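Local atomic coordinates of Moesin/ezrin/radixin homolog 2 (Drosophila melanogaster, PDB entry 7EDR), a protein that probably acts as a Merlin-type FERM scaffold at the cell cortex, coupling membrane proteins to growth-control signalling. Residues I37-S42 with E99-L104; F83-F88 with F106-Q111. All coordinates share one frame; numbering follows the deposited sequence.

Contact 1: residues I37-S42 with E99-L104; sequences IGLRES and EITQHL
Ile100 meets the backbone of Ile37 and Gly38 with both arms of its branched side chain, and from there the first turns of helix 99-114 settle against the helix end and loop 37-42. CG2, held between the backbone N and the carbonyl carbon of Ile100, lies 3.5 Å from Gly38 O and also touches Leu39 CA; CG1 approaches Ile37 O at 3.7 Å. Gly38, at positive phi, ends helix 26-37 in a Schellman motif, and its carbonyl oxygen faces Ile100 CG2.

Thr101 brings the polar element. Its OG1 donates to Glu41 OE1 at 2.5 Å, reaching the carboxylate from above its plane, 43° out of it. The extended Glu41 side chain crosses the threonine at about a right angle. Its oxygens also accept the backbone N-H groups of Ile97 and Gln98 just ahead of the helix, so three donors fix the carboxylate, whose negative charge they would probably stabilise. Leu39 CD1 lies beside the same hydroxyl, 3.3 Å from Thr101 OG1.

One turn on, Leu104 ends the contact with a purely apolar touch, its CD1 lying 4.0 Å from Ile37 CD1. With the Thr101–Glu41 bond flanked by the apolar contacts of Ile100 and Leu104, the arrangement belongs to the interface between the ubiquitin-like first lobe and the helical second lobe of the FERM cloverleaf.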
loop_
_atom_site.group_PDB
_atom_site.type_symbol
_atom_site.label_atom_id
_atom_site.label_comp_id
_atom_site.label_asym_id
_atom_site.label_seq_id
_atom_site.Cartn_x
_atom_site.Cartn_y
_atom_site.Cartn_z
ATOM N N ILE C 37 8.282 25.688 8.185
ATOM C CA ILE C 37 8.328 24.823 9.359
ATOM C C ILE C 37 8.600 23.363 9.008
ATOM O O ILE C 37 8.741 22.527 9.914
ATOM C CB ILE C 37 7.034 24.968 10.177
ATOM C CG1 ILE C 37 5.830 24.464 9.374
ATOM C CG2 ILE C 37 6.846 26.434 10.568
ATOM C CD1 ILE C 37 4.513 24.439 10.167
ATOM N N GLY C 38 8.718 23.037 7.723
ATOM C CA GLY C 38 9.007 21.670 7.329
ATOM C C GLY C 38 7.824 20.731 7.400
ATOM O O GLY C 38 8.007 19.524 7.601
ATOM N N LEU C 39 6.607 21.252 7.250
ATOM C CA LEU C 39 5.401 20.448 7.362
ATOM C C LEU C 39 4.983 19.982 5.977
ATOM O O LEU C 39 4.675 20.807 5.112
ATOM C CB LEU C 39 4.282 21.252 8.018
ATOM C CG LEU C 39 2.918 20.544 8.000
ATOM C CD1 LEU C 39 2.865 19.446 9.043
ATOM C CD2 LEU C 39 1.770 21.527 8.181
ATOM N N ARG C 40 4.970 18.666 5.764
ATOM C CA ARG C 40 4.448 18.107 4.520
ATOM C C ARG C 40 3.043 17.535 4.652
ATOM O O ARG C 40 2.305 17.521 3.665
ATOM C CB ARG C 40 5.385 17.030 3.989
ATOM C CG ARG C 40 6.791 17.555 3.740
ATOM C CD ARG C 40 7.594 16.579 2.901
ATOM N NE ARG C 40 9.032 16.829 2.934
ATOM C CZ ARG C 40 9.655 17.713 2.155
ATOM N NH1 ARG C 40 8.961 18.450 1.298
ATOM N NH2 ARG C 40 10.972 17.869 2.237
ATOM N N GLU C 41 2.628 17.091 5.838
ATOM C CA GLU C 41 1.254 16.620 6.024
ATOM C C GLU C 41 0.340 17.829 6.232
ATOM O O GLU C 41 -0.215 18.069 7.304
ATOM C CB GLU C 41 1.166 15.650 7.186
ATOM C CG GLU C 41 2.043 14.446 7.039
ATOM C CD GLU C 41 2.220 13.718 8.370
ATOM O OE1 GLU C 41 3.082 14.155 9.179
ATOM O OE2 GLU C 41 1.492 12.721 8.616
ATOM N N SER C 42 0.189 18.606 5.164
ATOM C CA SER C 42 -0.490 19.887 5.279
ATOM C C SER C 42 -2.001 19.755 5.330
ATOM O O SER C 42 -2.677 20.750 5.607
ATOM C CB SER C 42 -0.105 20.790 4.102
ATOM O OG SER C 42 -0.623 20.291 2.867
ATOM N N GLU C 99 7.539 14.395 12.576
ATOM C CA GLU C 99 7.602 14.848 13.959
ATOM C C GLU C 99 7.008 16.237 14.122
ATOM O O GLU C 99 6.349 16.512 15.132
ATOM C CB GLU C 99 9.033 14.806 14.463
ATOM C CG GLU C 99 9.416 13.430 14.987
ATOM C CD GLU C 99 10.923 13.263 15.178
ATOM O OE1 GLU C 99 11.435 12.155 14.884
ATOM O OE2 GLU C 99 11.589 14.240 15.613
ATOM N N ILE C 100 7.205 17.124 13.145
ATOM C CA ILE C 100 6.594 18.444 13.249
ATOM C C ILE C 100 5.071 18.318 13.353
ATOM O O ILE C 100 4.433 19.012 14.158
ATOM C CB ILE C 100 7.034 19.343 12.075
ATOM C CG1 ILE C 100 6.391 20.742 12.190
ATOM C CG2 ILE C 100 6.716 18.696 10.725
ATOM C CD1 ILE C 100 6.596 21.407 13.531
ATOM N N THR C 101 4.473 17.405 12.572
ATOM C CA THR C 101 3.033 17.161 12.654
ATOM C C THR C 101 2.634 16.683 14.046
ATOM O O THR C 101 1.700 17.226 14.654
ATOM C CB THR C 101 2.598 16.127 11.608
ATOM O OG1 THR C 101 3.206 16.406 10.330
ATOM C CG2 THR C 101 1.086 16.139 11.454
ATOM N N GLN C 102 3.314 15.641 14.556
ATOM C CA GLN C 102 3.012 15.125 15.894
ATOM C C GLN C 102 3.158 16.211 16.937
ATOM O O GLN C 102 2.314 16.352 17.820
ATOM C CB GLN C 102 3.934 13.962 16.251
ATOM C CG GLN C 102 3.916 12.875 15.227
ATOM C CD GLN C 102 5.097 11.934 15.324
ATOM O OE1 GLN C 102 5.866 11.978 16.292
ATOM N NE2 GLN C 102 5.245 11.066 14.316
ATOM N N HIS C 103 4.216 17.002 16.832
ATOM C CA HIS C 103 4.454 18.058 17.799
ATOM C C HIS C 103 3.341 19.097 17.776
ATOM O O HIS C 103 2.844 19.508 18.830
ATOM C CB HIS C 103 5.801 18.707 17.497
ATOM C CG HIS C 103 6.195 19.738 18.493
ATOM N ND1 HIS C 103 6.469 19.428 19.809
ATOM C CD2 HIS C 103 6.340 21.079 18.375
ATOM C CE1 HIS C 103 6.771 20.538 20.458
ATOM N NE2 HIS C 103 6.702 21.552 19.610
ATOM N N LEU C 104 2.939 19.538 16.578
ATOM C CA LEU C 104 1.894 20.555 16.473
ATOM C C LEU C 104 0.547 20.036 16.985
ATOM O O LEU C 104 -0.221 20.793 17.591
ATOM C CB LEU C 104 1.791 21.045 15.026
ATOM C CG LEU C 104 2.936 21.923 14.495
ATOM C CD1 LEU C 104 2.621 22.440 13.106
ATOM C CD2 LEU C 104 3.204 23.099 15.412
#

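Contact 2: residues F83-F88 with F106-Q111; sequences FYAKFF and FLQVKQ
With CG anti to the backbone N (chi1 177°) and the chain fully extended beyond it, Gln108 stretches straight out from helix 99-114 and presents its amide to the backbone of Ala85. Two hydrogen bonds follow. Ala85 N donates to Gln108 OE1 at 2.8 Å, and Gln108 NE2 donates back to Ala85 O at 3.1 Å, the latter nearly straight at 169°. Each donor meets a lone pair in the plane of the carbonyl it serves, and Ala85 O lies almost in the amide plane. Held at both ends, the amide cannot rotate without losing a bond, and its oxygen and nitrogen are told apart by their partners.

The neighbouring side chains frame this pairing. Ala85 CB points toward the helix and comes within 3.5 Å of Gln108 OE1, while Tyr84 CB stands 3.8 Å from the same oxygen. Three residues after Ala85, Phe88 sets its ring plane 83° from the amide, with CZ 3.9 Å from Gln108 NE2. Val109 CG2 touches this ring at its edge, 4.2 Å from CE2, and Tyr204 packs on the ring edge-to-face.

Phe83 pairs through its backbone with Ser10, and Ala85, two residues further along strand 78-85, turns to Gln108 instead. The glutamine amide thus imitates the backbone of an adjacent strand, a two-point side-chain pairing that ties the end of a central strand of the FERM ubiquitin-like lobe to the first long helix of the central lobe.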
loop_
_atom_site.group_PDB
_atom_site.type_symbol
_atom_site.label_atom_id
_atom_site.label_comp_id
_atom_site.label_asym_id
_atom_site.label_seq_id
_atom_site.Cartn_x
_atom_site.Cartn_y
_atom_site.Cartn_z
ATOM N N PHE C 83 -2.250 29.267 12.922
ATOM C CA PHE C 83 -2.055 28.008 12.207
ATOM C C PHE C 83 -2.468 26.859 13.126
ATOM O O PHE C 83 -1.786 26.579 14.120
ATOM C CB PHE C 83 -0.601 27.870 11.773
ATOM C CG PHE C 83 -0.358 26.764 10.793
ATOM C CD1 PHE C 83 -0.709 26.912 9.461
ATOM C CD2 PHE C 83 0.255 25.585 11.194
ATOM C CE1 PHE C 83 -0.461 25.902 8.551
ATOM C CE2 PHE C 83 0.504 24.563 10.283
ATOM C CZ PHE C 83 0.151 24.716 8.970
ATOM N N TYR C 84 -3.584 26.203 12.792
ATOM C CA TYR C 84 -4.221 25.182 13.628
ATOM C C TYR C 84 -4.482 23.916 12.826
ATOM O O TYR C 84 -4.721 23.968 11.617
ATOM C CB TYR C 84 -5.611 25.600 14.176
ATOM C CG TYR C 84 -5.652 26.652 15.230
ATOM C CD1 TYR C 84 -4.777 26.621 16.308
ATOM C CD2 TYR C 84 -6.601 27.677 15.172
ATOM C CE1 TYR C 84 -4.823 27.606 17.309
ATOM C CE2 TYR C 84 -6.661 28.662 16.164
ATOM C CZ TYR C 84 -5.764 28.622 17.232
ATOM O OH TYR C 84 -5.805 29.589 18.221
ATOM N N ALA C 85 -4.511 22.783 13.521
ATOM C CA ALA C 85 -5.132 21.598 12.951
ATOM C C ALA C 85 -6.626 21.847 12.853
ATOM O O ALA C 85 -7.276 22.158 13.859
ATOM C CB ALA C 85 -4.858 20.363 13.801
ATOM N N LYS C 86 -7.162 21.741 11.636
ATOM C CA LYS C 86 -8.599 21.833 11.421
ATOM C C LYS C 86 -9.249 20.453 11.384
ATOM O O LYS C 86 -10.447 20.315 11.697
ATOM C CB LYS C 86 -8.869 22.602 10.122
ATOM C CG LYS C 86 -10.326 22.811 9.765
ATOM C CD LYS C 86 -10.401 23.676 8.517
ATOM C CE LYS C 86 -11.828 23.996 8.148
ATOM N NZ LYS C 86 -11.849 24.786 6.890
ATOM N N PHE C 87 -8.462 19.435 11.028
ATOM C CA PHE C 87 -8.908 18.056 10.920
ATOM C C PHE C 87 -7.980 17.177 11.741
ATOM O O PHE C 87 -6.788 17.480 11.904
ATOM C CB PHE C 87 -8.935 17.584 9.454
ATOM C CG PHE C 87 -9.704 18.499 8.560
ATOM C CD1 PHE C 87 -9.043 19.402 7.741
ATOM C CD2 PHE C 87 -11.105 18.489 8.570
ATOM C CE1 PHE C 87 -9.761 20.290 6.913
ATOM C CE2 PHE C 87 -11.839 19.370 7.749
ATOM C CZ PHE C 87 -11.161 20.272 6.918
ATOM N N PHE C 88 -8.541 16.088 12.261
ATOM C CA PHE C 88 -7.803 15.198 13.138
ATOM C C PHE C 88 -7.758 13.799 12.552
ATOM O O PHE C 88 -8.759 13.322 12.003
ATOM C CB PHE C 88 -8.438 15.117 14.528
ATOM C CG PHE C 88 -8.444 16.400 15.257
ATOM C CD1 PHE C 88 -9.348 17.390 14.932
ATOM C CD2 PHE C 88 -7.548 16.619 16.295
ATOM C CE1 PHE C 88 -9.353 18.586 15.631
ATOM C CE2 PHE C 88 -7.552 17.807 16.989
ATOM C CZ PHE C 88 -8.449 18.790 16.670
ATOM N N PHE C 106 0.326 17.653 19.369
ATOM C CA PHE C 106 0.531 17.529 20.803
ATOM C C PHE C 106 0.256 18.848 21.512
ATOM O O PHE C 106 -0.435 18.878 22.537
ATOM C CB PHE C 106 1.950 17.050 21.110
ATOM C CG PHE C 106 2.354 17.257 22.559
ATOM C CD1 PHE C 106 1.866 16.425 23.557
ATOM C CD2 PHE C 106 3.199 18.307 22.925
ATOM C CE1 PHE C 106 2.211 16.637 24.910
ATOM C CE2 PHE C 106 3.545 18.509 24.256
ATOM C CZ PHE C 106 3.049 17.666 25.248
ATOM N N LEU C 107 0.780 19.956 20.970
ATOM C CA LEU C 107 0.638 21.237 21.657
ATOM C C LEU C 107 -0.796 21.747 21.591
ATOM O O LEU C 107 -1.314 22.280 22.578
ATOM C CB LEU C 107 1.594 22.277 21.077
ATOM C CG LEU C 107 3.084 22.074 21.357
ATOM C CD1 LEU C 107 3.894 23.091 20.599
ATOM C CD2 LEU C 107 3.339 22.174 22.846
ATOM N N GLN C 108 -1.461 21.584 20.446
ATOM C CA GLN C 108 -2.839 22.062 20.333
ATOM C C GLN C 108 -3.809 21.220 21.163
ATOM O O GLN C 108 -4.703 21.764 21.814
ATOM C CB GLN C 108 -3.258 22.067 18.870
ATOM C CG GLN C 108 -4.677 22.464 18.628
ATOM C CD GLN C 108 -5.015 22.437 17.153
ATOM O OE1 GLN C 108 -4.164 22.752 16.312
ATOM N NE2 GLN C 108 -6.248 22.021 16.820
ATOM N N VAL C 109 -3.667 19.895 21.137
ATOM C CA VAL C 109 -4.560 19.053 21.924
ATOM C C VAL C 109 -4.380 19.322 23.415
ATOM O O VAL C 109 -5.360 19.378 24.174
ATOM C CB VAL C 109 -4.331 17.566 21.588
ATOM C CG1 VAL C 109 -5.066 16.710 22.589
ATOM C CG2 VAL C 109 -4.807 17.244 20.150
ATOM N N LYS C 110 -3.132 19.494 23.862
ATOM C CA LYS C 110 -2.900 19.734 25.281
ATOM C C LYS C 110 -3.563 21.031 25.727
ATOM O O LYS C 110 -4.159 21.087 26.812
ATOM C CB LYS C 110 -1.399 19.736 25.601
ATOM C CG LYS C 110 -1.070 20.127 27.057
ATOM C CD LYS C 110 0.299 19.644 27.529
ATOM C CE LYS C 110 1.443 20.449 26.916
ATOM N NZ LYS C 110 1.183 21.902 26.994
ATOM N N GLN C 111 -3.534 22.071 24.889
ATOM C CA GLN C 111 -4.222 23.295 25.294
ATOM C C GLN C 111 -5.736 23.125 25.311
ATOM O O GLN C 111 -6.407 23.740 26.145
ATOM C CB GLN C 111 -3.843 24.478 24.405
ATOM C CG GLN C 111 -4.076 25.806 25.135
ATOM C CD GLN C 111 -3.688 25.748 26.654
ATOM O OE1 GLN C 111 -4.542 25.984 27.541
ATOM N NE2 GLN C 111 -2.401 25.441 26.948
#

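Contact 1 and contact 2 lie along one helix, 99-114, their centres about 11 Å apart, and their segments alternate along the chain. The first uses the beginning of the helix against a loop, the second its later turns against a strand end. Between them stands Phe83, which plays no part across contact 2 but packs on contact 1: its CZ is 3.7 Å from Leu39 CD2, and its CE2 is 4.0 Å from Ile37 CD1. Leu104 CD1 joins the same ring at 4.1 Å from CE2. An apolar cluster around Phe83 thus lies between the Thr101–Glu41 bond of contact 1 and the paired amide bonds of contact 2, illustrating how a lobe interface combines directional polar fastenings with close packing.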